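Local atomic coordinates of Card1 endonuclease domain-containing protein (Vibrio cholerae, PDB entry 1XMX), a protein that is of unknown function but carries a Card1-like endonuclease domain of the PDDEXK clan and may bind nucleic acid. Residues 28-33 / 54-59; 5-10 / 87-92; 14-19 / 92-97; 47-52 / 144-149. All coordinates share one frame; numbering follows the deposited sequence.

Interactions 1 to 3 belong to the N-terminal alpha/beta domain, and interaction 4 joins its helix 40-52 to helix 144-150. Interactions 1 and 2, with centres 9 Å apart, join parallel strands of one sheet in the order 56-61, 30-35, 4-9, 88-92. They meet where His6 N lies 2.9 Å from His30 O. Interaction 3 shares Asn92 and a water with interaction 2 and sets helix 15-22 on that sheet; Leu17 CD1 packs 3.9 Å from Phe33 CD1 of interaction 1. Interaction 4 lies nearer the middle of the chain than the other three. A bound magnesium ion lies about 10 Å from the side chain of Ile9 and about 11 Å from that of Cys95.

Interaction 1: 28-33 / 54-59; sequences SRHIIF and NISTDF
Arg29, Ile31 and Phe33 exchange backbone hydrogen bonds with Ser56 and Asp58, which makes strands 30-33 and 56-59 parallel neighbours with short axes 18° apart. The ladder runs from Ser56 N to Arg29 O (3.0 Å), through Ile31 N to Ser56 O and Asp58 N to Ile31 O, and finishes with Phe33 N on Asp58 O at 2.8 Å. Weaker CA-H...O contacts fill the spaces between: Ile31 O, already taken by Asp58 N, also lies 3.2 Å from Thr57 CA.

Apolar packing gathers on the face of Ile31, Phe33, Thr57 and Phe59. In Thr57, chi1 of 62° puts CG2 anti to the carbonyl carbon, where it meets Ile31 and Phe33, and leaves OG1 to Ser47 OG. This methyl sits 4.0 Å from Ile31 CG2 and meets the Phe33 ring at its edge, 4.0 Å from CE2. Ile31 CG1 covers one face of the same ring, 4.1 Å above its plane. Helix 40-52, the crossover of this beta-alpha-beta unit, closes over this face: its Leu46 and Leu50 pack on Phe33.

On the other face the side chains of His30 and Asp58 converge, and Ile32 CG1 rests 4.0 Å from Asp58 CB. The sheet thus turns a mainly apolar layer, pinned by one hydroxyl pair, to the helix, and on its other face sets ionisable groups beside buried Ile32.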
loop_
_atom_site.group_PDB
_atom_site.type_symbol
_atom_site.label_atom_id
_atom_site.label_comp_id
_atom_site.label_asym_id
_atom_site.label_seq_id
_atom_site.Cartn_x
_atom_site.Cartn_y
_atom_site.Cartn_z
ATOM N N SER A 28 -21.145 12.844 -10.686
ATOM C CA SER A 28 -20.356 12.843 -11.929
ATOM C C SER A 28 -19.783 11.507 -12.271
ATOM O O SER A 28 -19.172 10.867 -11.398
ATOM C CB SER A 28 -19.218 13.886 -11.883
ATOM O OG SER A 28 -19.798 15.088 -11.426
ATOM N N ARG A 29 -19.917 11.081 -13.526
ATOM C CA ARG A 29 -19.237 9.833 -13.949
ATOM C C ARG A 29 -18.363 10.087 -15.170
ATOM O O ARG A 29 -18.139 9.230 -16.002
ATOM C CB ARG A 29 -20.232 8.663 -14.143
ATOM C CG ARG A 29 -21.354 8.994 -15.101
ATOM C CD ARG A 29 -22.441 7.898 -15.237
ATOM N NE ARG A 29 -23.569 8.317 -16.120
ATOM C CZ ARG A 29 -23.421 8.782 -17.372
ATOM N NH1 ARG A 29 -22.193 8.916 -17.890
ATOM N NH2 ARG A 29 -24.494 9.108 -18.118
ATOM N N HIS A 30 -17.872 11.319 -15.260
ATOM C CA HIS A 30 -16.992 11.744 -16.320
ATOM C C HIS A 30 -16.029 12.784 -15.765
ATOM O O HIS A 30 -16.396 13.590 -14.895
ATOM C CB HIS A 30 -17.766 12.299 -17.531
ATOM C CG HIS A 30 -16.886 12.537 -18.736
ATOM N ND1 HIS A 30 -16.429 13.793 -19.098
ATOM C CD2 HIS A 30 -16.348 11.675 -19.637
ATOM C CE1 HIS A 30 -15.682 13.697 -20.186
ATOM N NE2 HIS A 30 -15.600 12.423 -20.520
ATOM N N ILE A 31 -14.785 12.742 -16.261
ATOM C CA ILE A 31 -13.778 13.731 -15.910
ATOM C C ILE A 31 -12.924 14.026 -17.107
ATOM O O ILE A 31 -12.555 13.129 -17.881
ATOM C CB ILE A 31 -12.888 13.275 -14.701
ATOM C CG1 ILE A 31 -11.773 14.307 -14.388
ATOM C CG2 ILE A 31 -12.324 11.815 -14.930
ATOM C CD1 ILE A 31 -11.136 14.194 -12.972
ATOM N N ILE A 32 -12.548 15.291 -17.217
ATOM C CA ILE A 32 -11.575 15.714 -18.218
ATOM C C ILE A 32 -10.358 16.105 -17.462
ATOM O O ILE A 32 -10.408 16.982 -16.563
ATOM C CB ILE A 32 -12.104 16.950 -19.029
ATOM C CG1 ILE A 32 -13.371 16.533 -19.766
ATOM C CG2 ILE A 32 -11.034 17.583 -19.970
ATOM C CD1 ILE A 32 -14.146 17.644 -20.344
ATOM N N PHE A 33 -9.262 15.426 -17.806
ATOM C CA PHE A 33 -7.978 15.719 -17.177
ATOM C C PHE A 33 -7.298 16.729 -18.085
ATOM O O PHE A 33 -7.353 16.594 -19.284
ATOM C CB PHE A 33 -7.132 14.456 -17.097
ATOM C CG PHE A 33 -7.671 13.413 -16.172
ATOM C CD1 PHE A 33 -7.516 13.541 -14.796
ATOM C CD2 PHE A 33 -8.272 12.282 -16.675
ATOM C CE1 PHE A 33 -7.985 12.541 -13.929
ATOM C CE2 PHE A 33 -8.751 11.291 -15.811
ATOM C CZ PHE A 33 -8.595 11.421 -14.451
ATOM N N ASN A 54 -16.475 2.214 -15.333
ATOM C CA ASN A 54 -17.455 2.825 -16.198
ATOM C C ASN A 54 -17.510 4.307 -15.926
ATOM O O ASN A 54 -18.529 4.949 -16.144
ATOM C CB ASN A 54 -18.827 2.253 -15.873
ATOM C CG ASN A 54 -18.830 0.753 -15.861
ATOM O OD1 ASN A 54 -18.708 0.140 -16.935
ATOM N ND2 ASN A 54 -18.924 0.130 -14.640
ATOM N N ILE A 55 -16.446 4.851 -15.364
ATOM C CA ILE A 55 -16.298 6.304 -15.346
ATOM C C ILE A 55 -15.503 6.680 -16.575
ATOM O O ILE A 55 -14.374 6.200 -16.797
ATOM C CB ILE A 55 -15.629 6.762 -14.052
ATOM C CG1 ILE A 55 -16.583 6.518 -12.894
ATOM C CG2 ILE A 55 -15.169 8.267 -14.095
ATOM C CD1 ILE A 55 -15.845 6.176 -11.642
ATOM N N SER A 56 -16.085 7.545 -17.385
ATOM C CA SER A 56 -15.383 8.007 -18.580
ATOM C C SER A 56 -14.412 9.186 -18.402
ATOM O O SER A 56 -14.527 9.968 -17.454
ATOM C CB SER A 56 -16.375 8.241 -19.740
ATOM O OG SER A 56 -17.235 9.287 -19.435
ATOM N N THR A 57 -13.467 9.305 -19.344
ATOM C CA THR A 57 -12.317 10.209 -19.200
ATOM C C THR A 57 -11.980 10.873 -20.553
ATOM O O THR A 57 -12.227 10.298 -21.603
ATOM C CB THR A 57 -11.056 9.445 -18.649
ATOM O OG1 THR A 57 -10.654 8.425 -19.571
ATOM C CG2 THR A 57 -11.345 8.713 -17.338
ATOM N N ASP A 58 -11.425 12.089 -20.514
ATOM C CA ASP A 58 -10.868 12.721 -21.678
ATOM C C ASP A 58 -9.653 13.457 -21.215
ATOM O O ASP A 58 -9.517 13.748 -20.031
ATOM C CB ASP A 58 -11.850 13.750 -22.254
ATOM C CG ASP A 58 -13.101 13.101 -22.852
ATOM O OD1 ASP A 58 -12.960 11.983 -23.414
ATOM O OD2 ASP A 58 -14.225 13.704 -22.761
ATOM N N PHE A 59 -8.781 13.770 -22.166
ATOM C CA PHE A 59 -7.530 14.399 -21.914
ATOM C C PHE A 59 -7.544 15.654 -22.753
ATOM O O PHE A 59 -7.739 15.599 -23.954
ATOM C CB PHE A 59 -6.343 13.492 -22.349
ATOM C CG PHE A 59 -4.981 14.050 -21.978
ATOM C CD1 PHE A 59 -4.765 14.644 -20.721
ATOM C CD2 PHE A 59 -3.889 13.909 -22.827
ATOM C CE1 PHE A 59 -3.485 15.123 -20.341
ATOM C CE2 PHE A 59 -2.627 14.370 -22.445
ATOM C CZ PHE A 59 -2.419 14.992 -21.207
#

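Interaction 2: 5-10 / 87-92; sequences IHVGII and EEVKFN
Phe91 turns its ring across toward Val7 and Ile9 because chi1 of 176° sets CG beside its own carbonyl carbon. The ring arrives edge first: CD1 lies 3.4 Å from Val7 O, and Ile9 CG1 meets CE1 at 4.0 Å, close to the ring plane. At the other end of the pair, Glu87 bends at chi2 (-51°) and brings OE1 to 3.2 Å from Ile5 CG2, the branch that stands beside the Ile5 backbone N. Between these two points Val7 CG2 packs on Val89 CG1 at 3.9 Å, while on the opposite face His6 CD2 leans against Lys90 CB.

Strands 5-9 and 88-92 are the adjacent parallel strands at the middle of a Rossmann-like sheet, in keeping with the CARF domains of Card1 relatives, and their short axes are 29° apart. Four backbone bonds hold them: Ile5 N to Glu88 O, Lys90 N to Ile5 O, Val7 N to Lys90 O, and Asn92 N to Val7 O.

Beyond Gly8 the strands part and water takes over. One water accepts from Ile9 N at 2.7 Å and donates to Asn92 O at 2.6 Å, filling the place of a direct rung. Another accepts from Asn92 ND2 at 2.7 Å and lies at the edge of the His6 ring, 3.1 Å from ND1, while Asn92 OD1 is held by Ser94 OG. Helix 98-110 covers the face of Val7 and Phe91, with Phe108 meeting the Phe91 ring edge-to-face.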
loop_
_atom_site.group_PDB
_atom_site.type_symbol
_atom_site.label_atom_id
_atom_site.label_comp_id
_atom_site.label_asym_id
_atom_site.label_seq_id
_atom_site.Cartn_x
_atom_site.Cartn_y
_atom_site.Cartn_z
ATOM N N ILE A 5 -19.868 16.783 -14.712
ATOM C CA ILE A 5 -18.495 16.294 -14.920
ATOM C C ILE A 5 -17.472 16.938 -14.011
ATOM O O ILE A 5 -17.702 18.043 -13.507
ATOM C CB ILE A 5 -18.084 16.371 -16.414
ATOM C CG1 ILE A 5 -17.498 17.688 -16.801
ATOM C CG2 ILE A 5 -19.263 16.240 -17.311
ATOM C CD1 ILE A 5 -16.918 17.576 -18.253
ATOM N N HIS A 6 -16.355 16.244 -13.768
ATOM C CA HIS A 6 -15.196 16.829 -13.084
ATOM C C HIS A 6 -14.126 17.325 -14.072
ATOM O O HIS A 6 -14.013 16.790 -15.161
ATOM C CB HIS A 6 -14.559 15.766 -12.147
ATOM C CG HIS A 6 -15.383 15.493 -10.931
ATOM N ND1 HIS A 6 -14.911 14.800 -9.842
ATOM C CD2 HIS A 6 -16.648 15.873 -10.614
ATOM C CE1 HIS A 6 -15.850 14.726 -8.917
ATOM N NE2 HIS A 6 -16.909 15.377 -9.355
ATOM N N VAL A 7 -13.328 18.326 -13.679
ATOM C CA VAL A 7 -12.119 18.638 -14.395
ATOM C C VAL A 7 -10.978 18.586 -13.384
ATOM O O VAL A 7 -11.145 19.037 -12.270
ATOM C CB VAL A 7 -12.189 20.003 -15.092
ATOM C CG1 VAL A 7 -10.818 20.310 -15.778
ATOM C CG2 VAL A 7 -13.328 19.980 -16.146
ATOM N N GLY A 8 -9.840 17.989 -13.757
ATOM C CA GLY A 8 -8.713 17.877 -12.826
ATOM C C GLY A 8 -7.430 18.113 -13.553
ATOM O O GLY A 8 -7.405 18.012 -14.778
ATOM N N ILE A 9 -6.377 18.493 -12.828
ATOM C CA ILE A 9 -5.092 18.806 -13.468
ATOM C C ILE A 9 -4.136 17.665 -13.110
ATOM O O ILE A 9 -3.886 17.407 -11.942
ATOM C CB ILE A 9 -4.459 20.147 -13.008
ATOM C CG1 ILE A 9 -5.444 21.348 -13.078
ATOM C CG2 ILE A 9 -3.222 20.475 -13.874
ATOM C CD1 ILE A 9 -5.927 21.572 -14.341
ATOM N N ILE A 10 -3.670 16.935 -14.115
ATOM C CA ILE A 10 -2.750 15.839 -13.858
ATOM C C ILE A 10 -1.447 16.337 -13.227
ATOM O O ILE A 10 -0.890 17.384 -13.610
ATOM C CB ILE A 10 -2.442 15.014 -15.153
ATOM C CG1 ILE A 10 -3.615 14.070 -15.506
ATOM C CG2 ILE A 10 -1.138 14.131 -14.966
ATOM C CD1 ILE A 10 -3.535 13.541 -16.907
ATOM N N GLU A 87 -22.713 21.851 -19.594
ATOM C CA GLU A 87 -21.997 20.928 -18.718
ATOM C C GLU A 87 -22.019 21.458 -17.265
ATOM O O GLU A 87 -21.779 22.630 -17.003
ATOM C CB GLU A 87 -20.529 20.760 -19.154
ATOM C CG GLU A 87 -20.251 19.957 -20.449
ATOM C CD GLU A 87 -20.942 18.614 -20.456
ATOM O OE1 GLU A 87 -20.920 17.928 -19.404
ATOM O OE2 GLU A 87 -21.549 18.261 -21.499
ATOM N N GLU A 88 -22.297 20.595 -16.310
ATOM C CA GLU A 88 -22.259 21.037 -14.932
ATOM C C GLU A 88 -20.899 20.723 -14.311
ATOM O O GLU A 88 -20.704 19.654 -13.702
ATOM C CB GLU A 88 -23.468 20.468 -14.189
ATOM C CG GLU A 88 -24.777 21.059 -14.801
ATOM C CD GLU A 88 -25.987 20.201 -14.550
ATOM O OE1 GLU A 88 -25.806 19.170 -13.863
ATOM O OE2 GLU A 88 -27.111 20.534 -15.037
ATOM N N VAL A 89 -19.953 21.643 -14.542
ATOM C CA VAL A 89 -18.564 21.445 -14.214
ATOM C C VAL A 89 -18.266 21.585 -12.724
ATOM O O VAL A 89 -18.786 22.469 -12.044
ATOM C CB VAL A 89 -17.627 22.370 -15.026
ATOM C CG1 VAL A 89 -16.154 22.155 -14.638
ATOM C CG2 VAL A 89 -17.814 22.079 -16.492
ATOM N N LYS A 90 -17.433 20.685 -12.226
ATOM C CA LYS A 90 -16.871 20.831 -10.906
ATOM C C LYS A 90 -15.373 20.673 -11.054
ATOM O O LYS A 90 -14.872 19.700 -11.661
ATOM C CB LYS A 90 -17.430 19.786 -9.917
ATOM C CG LYS A 90 -18.876 19.957 -9.603
ATOM C CD LYS A 90 -19.170 19.319 -8.234
ATOM C CE LYS A 90 -20.606 18.831 -8.174
ATOM N NZ LYS A 90 -21.251 18.499 -6.819
ATOM N N PHE A 91 -14.663 21.629 -10.486
ATOM C CA PHE A 91 -13.235 21.687 -10.651
ATOM C C PHE A 91 -12.611 21.075 -9.374
ATOM O O PHE A 91 -12.805 21.567 -8.247
ATOM C CB PHE A 91 -12.752 23.121 -10.903
ATOM C CG PHE A 91 -11.209 23.261 -10.981
ATOM C CD1 PHE A 91 -10.417 22.290 -11.626
ATOM C CD2 PHE A 91 -10.573 24.384 -10.438
ATOM C CE1 PHE A 91 -8.995 22.446 -11.689
ATOM C CE2 PHE A 91 -9.212 24.549 -10.503
ATOM C CZ PHE A 91 -8.403 23.583 -11.144
ATOM N N ASN A 92 -11.925 19.971 -9.586
ATOM C CA ASN A 92 -11.135 19.349 -8.564
ATOM C C ASN A 92 -9.717 19.968 -8.612
ATOM O O ASN A 92 -8.929 19.691 -9.524
ATOM C CB ASN A 92 -11.048 17.852 -8.815
ATOM C CG ASN A 92 -10.253 17.105 -7.713
ATOM O OD1 ASN A 92 -9.399 17.712 -7.008
ATOM N ND2 ASN A 92 -10.496 15.783 -7.586
HETATM O O HOH W 1 -12.016 14.047 -9.046
HETATM O O HOH W 2 -6.467 19.214 -10.215
#

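Interaction 3: 14-19 / 92-97; sequences PVRLVT and NASCGL
An Asx turn at Asn92, where strand 88-92 gives way to the loop before helix 98-110, presents its amide to Arg16 in the weakly bonded first turn of helix 15-22. Asn92 OD1 accepts twice from its own loop, from Ser94 N at 2.8 Å and from Ser94 OG at 2.6 Å. The amide is thereby fixed in rotation, and ND2 is directed at Arg16 O, 2.9 Å away in a fairly straight bond (158°). The water on ND2 donates in turn to Leu17 O, so two successive carbonyls of the helix are tied to one side chain.

Leu17 CD2 presses on the same amide, 3.5 Å from Asn92 CG, and Leu17 CG touches Cys95 SG at 3.7 Å. That sulfur also reaches Pro14 CA. Arg16, bent at chi3 (-65°), folds back over Ser94: Ser94 CB lies over one face of the guanidinium, toward its rim, and also meets Arg16 CB at 3.7 Å.

Strand 115-118 completes the polar network, with Val118 O accepting from Arg16 NH1 and Val118 N bonded to Ser94 OG. Pro14 and Val18 carry helix 15-22 on to Leu46 of helix 40-52 and Ile150 of helix 144-150.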
loop_
_atom_site.group_PDB
_atom_site.type_symbol
_atom_site.label_atom_id
_atom_site.label_comp_id
_atom_site.label_asym_id
_atom_site.label_seq_id
_atom_site.Cartn_x
_atom_site.Cartn_y
_atom_site.Cartn_z
ATOM N N PRO A 14 -1.559 11.910 -8.744
ATOM C CA PRO A 14 -2.930 12.311 -9.032
ATOM C C PRO A 14 -4.015 11.467 -8.405
ATOM O O PRO A 14 -5.131 11.480 -8.887
ATOM C CB PRO A 14 -3.006 12.137 -10.536
ATOM C CG PRO A 14 -2.080 10.961 -10.813
ATOM C CD PRO A 14 -1.104 10.879 -9.693
ATOM N N VAL A 15 -3.724 10.772 -7.325
ATOM C CA VAL A 15 -4.723 9.935 -6.688
ATOM C C VAL A 15 -6.002 10.662 -6.251
ATOM O O VAL A 15 -7.072 10.103 -6.272
ATOM C CB VAL A 15 -4.125 9.280 -5.428
ATOM C CG1 VAL A 15 -5.207 8.491 -4.675
ATOM C CG2 VAL A 15 -2.995 8.335 -5.829
ATOM N N ARG A 16 -5.869 11.898 -5.820
ATOM C CA ARG A 16 -6.999 12.646 -5.303
ATOM C C ARG A 16 -7.905 13.162 -6.447
ATOM O O ARG A 16 -8.944 13.734 -6.175
ATOM C CB ARG A 16 -6.504 13.799 -4.396
ATOM C CG ARG A 16 -6.050 13.322 -3.014
ATOM C CD ARG A 16 -5.399 14.487 -2.322
ATOM N NE ARG A 16 -4.181 14.894 -3.033
ATOM C CZ ARG A 16 -3.754 16.141 -3.106
ATOM N NH1 ARG A 16 -4.442 17.107 -2.511
ATOM N NH2 ARG A 16 -2.661 16.415 -3.797
ATOM N N LEU A 17 -7.524 12.935 -7.702
ATOM C CA LEU A 17 -8.436 13.148 -8.867
ATOM C C LEU A 17 -9.304 11.936 -9.137
ATOM O O LEU A 17 -10.340 12.045 -9.784
ATOM C CB LEU A 17 -7.642 13.460 -10.126
ATOM C CG LEU A 17 -6.757 14.691 -10.086
ATOM C CD1 LEU A 17 -6.052 14.907 -11.448
ATOM C CD2 LEU A 17 -7.567 15.947 -9.658
ATOM N N VAL A 18 -8.902 10.780 -8.605
ATOM C CA VAL A 18 -9.643 9.564 -8.812
ATOM C C VAL A 18 -10.592 9.290 -7.631
ATOM O O VAL A 18 -11.741 8.878 -7.836
ATOM C CB VAL A 18 -8.624 8.358 -8.917
ATOM C CG1 VAL A 18 -9.292 7.022 -8.827
ATOM C CG2 VAL A 18 -7.878 8.429 -10.207
ATOM N N THR A 19 -10.116 9.475 -6.389
ATOM C CA THR A 19 -10.938 9.060 -5.242
ATOM C C THR A 19 -12.336 9.749 -5.094
ATOM O O THR A 19 -13.275 9.104 -4.668
ATOM C CB THR A 19 -10.132 9.056 -3.939
ATOM O OG1 THR A 19 -9.636 10.363 -3.662
ATOM C CG2 THR A 19 -8.920 8.100 -4.047
ATOM N N ASN A 92 -11.925 19.971 -9.586
ATOM C CA ASN A 92 -11.135 19.349 -8.564
ATOM C C ASN A 92 -9.717 19.968 -8.612
ATOM O O ASN A 92 -8.929 19.691 -9.524
ATOM C CB ASN A 92 -11.048 17.852 -8.815
ATOM C CG ASN A 92 -10.253 17.105 -7.713
ATOM O OD1 ASN A 92 -9.399 17.712 -7.008
ATOM N ND2 ASN A 92 -10.496 15.783 -7.586
ATOM N N ALA A 93 -9.444 20.834 -7.659
ATOM C CA ALA A 93 -8.202 21.556 -7.569
ATOM C C ALA A 93 -7.197 20.858 -6.651
ATOM O O ALA A 93 -6.298 21.517 -6.124
ATOM C CB ALA A 93 -8.496 22.977 -6.997
ATOM N N SER A 94 -7.349 19.555 -6.443
ATOM C CA SER A 94 -6.466 18.811 -5.540
ATOM C C SER A 94 -5.004 18.678 -6.074
ATOM O O SER A 94 -4.050 18.522 -5.283
ATOM C CB SER A 94 -7.030 17.395 -5.283
ATOM O OG SER A 94 -8.325 17.461 -4.707
ATOM N N CYS A 95 -4.843 18.677 -7.389
ATOM C CA CYS A 95 -3.581 18.298 -7.974
ATOM C C CYS A 95 -3.115 19.335 -8.997
ATOM O O CYS A 95 -3.895 20.154 -9.464
ATOM C CB CYS A 95 -3.716 16.940 -8.669
ATOM S SG CYS A 95 -4.195 15.612 -7.553
ATOM N N GLY A 96 -1.841 19.282 -9.342
ATOM C CA GLY A 96 -1.307 20.056 -10.460
ATOM C C GLY A 96 -0.295 21.081 -9.999
ATOM O O GLY A 96 -0.405 21.665 -8.895
ATOM N N LEU A 97 0.668 21.354 -10.854
ATOM C CA LEU A 97 1.623 22.471 -10.590
ATOM C C LEU A 97 0.883 23.805 -10.345
ATOM O O LEU A 97 -0.174 24.078 -10.946
ATOM C CB LEU A 97 2.647 22.592 -11.725
ATOM C CG LEU A 97 3.696 21.458 -11.888
ATOM C CD1 LEU A 97 4.516 21.597 -13.183
ATOM C CD2 LEU A 97 4.658 21.267 -10.699
HETATM O O HOH W 1 -12.016 14.047 -9.046
#

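Interaction 4: 47-52 / 144-149; sequences SDVLNK and IADYLT
The carboxylate of Asp146, held through OD2 in a salt bridge by Arg53 NH2, lies against the methyl groups of Val49. Arg53 also gives NH1 to Val49 O, so a single guanidinium just past helix segment 47-52 links the two helices. Across the segments themselves the contact is van der Waals. Val49 CG1 sits 3.7 Å from Asp146 CG, and CG2 reaches 3.6 Å from Asp146 O.

Thr149, one turn further on, has chi1 near -61°, which sets CG2 anti to the backbone N, where this methyl touches Val49 CG2 at 3.9 Å and Asp48 CB at 4.0 Å. Lys52, one turn after Val49, reaches the same carboxylate: its CE stops 3.7 Å from Asp146 OD1, and NZ stays 4.5 Å from that oxygen, beyond salt-bridge range.

The short axes approach to 9.5 Å, at 144°, closer to antiparallel than crossed. Helix 40-52 packs on the N-terminal sheet, and Val49 also touches Val18 of helix 15-22, whereas Ile144 leans on strand 288-300 of the second sheet. Methyls of Val49 and Thr149 therefore pack beside a buried carboxylate whose charge is probably balanced mainly by Arg53, with Lys52 perhaps adding a weak electrostatic pull.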
loop_
_atom_site.group_PDB
_atom_site.type_symbol
_atom_site.label_atom_id
_atom_site.label_comp_id
_atom_site.label_asym_id
_atom_site.label_seq_id
_atom_site.Cartn_x
_atom_site.Cartn_y
_atom_site.Cartn_z
ATOM N N SER A 47 -7.025 6.490 -16.591
ATOM C CA SER A 47 -8.147 5.961 -17.355
ATOM C C SER A 47 -8.351 4.481 -17.174
ATOM O O SER A 47 -9.478 4.060 -17.174
ATOM C CB SER A 47 -7.953 6.245 -18.830
ATOM O OG SER A 47 -8.034 7.646 -19.010
ATOM N N ASP A 48 -7.281 3.684 -17.050
ATOM C CA ASP A 48 -7.430 2.220 -16.743
ATOM C C ASP A 48 -8.209 1.975 -15.434
ATOM O O ASP A 48 -9.114 1.146 -15.350
ATOM C CB ASP A 48 -6.070 1.539 -16.626
ATOM C CG ASP A 48 -5.333 1.505 -17.935
ATOM O OD1 ASP A 48 -5.998 1.741 -18.978
ATOM O OD2 ASP A 48 -4.085 1.252 -17.928
ATOM N N VAL A 49 -7.858 2.720 -14.407
ATOM C CA VAL A 49 -8.543 2.591 -13.137
ATOM C C VAL A 49 -10.022 3.088 -13.254
ATOM O O VAL A 49 -10.989 2.403 -12.822
ATOM C CB VAL A 49 -7.789 3.416 -12.109
ATOM C CG1 VAL A 49 -8.622 3.617 -10.833
ATOM C CG2 VAL A 49 -6.385 2.820 -11.868
ATOM N N LEU A 50 -10.221 4.272 -13.826
ATOM C CA LEU A 50 -11.616 4.847 -13.822
ATOM C C LEU A 50 -12.468 4.126 -14.808
ATOM O O LEU A 50 -13.610 3.825 -14.489
ATOM C CB LEU A 50 -11.665 6.357 -14.106
ATOM C CG LEU A 50 -11.118 7.169 -12.906
ATOM C CD1 LEU A 50 -10.624 8.566 -13.380
ATOM C CD2 LEU A 50 -12.082 7.292 -11.717
ATOM N N ASN A 51 -11.933 3.854 -16.002
ATOM C CA ASN A 51 -12.730 3.163 -17.037
ATOM C C ASN A 51 -13.279 1.804 -16.586
ATOM O O ASN A 51 -14.412 1.450 -16.988
ATOM C CB ASN A 51 -11.983 2.985 -18.372
ATOM C CG ASN A 51 -11.786 4.302 -19.141
ATOM O OD1 ASN A 51 -11.046 4.330 -20.155
ATOM N ND2 ASN A 51 -12.423 5.392 -18.674
ATOM N N LYS A 52 -12.483 1.068 -15.782
ATOM C CA LYS A 52 -12.893 -0.178 -15.077
ATOM C C LYS A 52 -14.256 -0.007 -14.412
ATOM O O LYS A 52 -15.049 -0.934 -14.395
ATOM C CB LYS A 52 -11.953 -0.558 -13.914
ATOM C CG LYS A 52 -10.724 -1.442 -14.180
ATOM C CD LYS A 52 -10.177 -1.917 -12.797
ATOM C CE LYS A 52 -8.641 -2.065 -12.713
ATOM N NZ LYS A 52 -8.187 -3.517 -12.465
ATOM N N ILE A 144 -5.394 -1.463 -3.743
ATOM C CA ILE A 144 -3.922 -1.603 -3.999
ATOM C C ILE A 144 -3.609 -1.725 -5.488
ATOM O O ILE A 144 -2.660 -1.118 -5.992
ATOM C CB ILE A 144 -3.341 -2.864 -3.282
ATOM C CG1 ILE A 144 -3.526 -2.747 -1.774
ATOM C CG2 ILE A 144 -1.822 -3.091 -3.677
ATOM C CD1 ILE A 144 -3.571 -4.057 -1.001
ATOM N N ALA A 145 -4.412 -2.513 -6.192
ATOM C CA ALA A 145 -4.201 -2.777 -7.611
ATOM C C ALA A 145 -4.289 -1.503 -8.382
ATOM O O ALA A 145 -3.459 -1.245 -9.274
ATOM C CB ALA A 145 -5.213 -3.742 -8.095
ATOM N N ASP A 146 -5.287 -0.685 -8.025
ATOM C CA ASP A 146 -5.543 0.615 -8.665
ATOM C C ASP A 146 -4.437 1.556 -8.370
ATOM O O ASP A 146 -4.011 2.334 -9.259
ATOM C CB ASP A 146 -6.768 1.232 -8.069
ATOM C CG ASP A 146 -8.000 0.656 -8.633
ATOM O OD1 ASP A 146 -7.887 0.035 -9.741
ATOM O OD2 ASP A 146 -9.061 0.823 -7.969
ATOM N N TYR A 147 -3.972 1.492 -7.118
ATOM C CA TYR A 147 -2.872 2.333 -6.680
ATOM C C TYR A 147 -1.626 2.049 -7.476
ATOM O O TYR A 147 -0.958 2.974 -7.925
ATOM C CB TYR A 147 -2.550 2.083 -5.209
ATOM C CG TYR A 147 -2.656 3.362 -4.419
ATOM C CD1 TYR A 147 -1.654 4.315 -4.473
ATOM C CD2 TYR A 147 -3.779 3.635 -3.640
ATOM C CE1 TYR A 147 -1.756 5.496 -3.757
ATOM C CE2 TYR A 147 -3.895 4.832 -2.912
ATOM C CZ TYR A 147 -2.867 5.736 -2.973
ATOM O OH TYR A 147 -2.947 6.905 -2.278
ATOM N N LEU A 148 -1.298 0.771 -7.667
ATOM C CA LEU A 148 -0.113 0.450 -8.431
ATOM C C LEU A 148 -0.230 0.919 -9.869
ATOM O O LEU A 148 0.747 1.469 -10.415
ATOM C CB LEU A 148 0.258 -1.029 -8.348
ATOM C CG LEU A 148 0.515 -1.534 -6.915
ATOM C CD1 LEU A 148 0.655 -3.037 -6.870
ATOM C CD2 LEU A 148 1.734 -0.891 -6.303
ATOM N N THR A 149 -1.392 0.705 -10.492
ATOM C CA THR A 149 -1.586 1.131 -11.860
ATOM C C THR A 149 -1.331 2.638 -11.964
ATOM O O THR A 149 -0.578 3.115 -12.820
ATOM C CB THR A 149 -3.005 0.834 -12.319
ATOM O OG1 THR A 149 -3.191 -0.567 -12.245
ATOM C CG2 THR A 149 -3.256 1.340 -13.761
#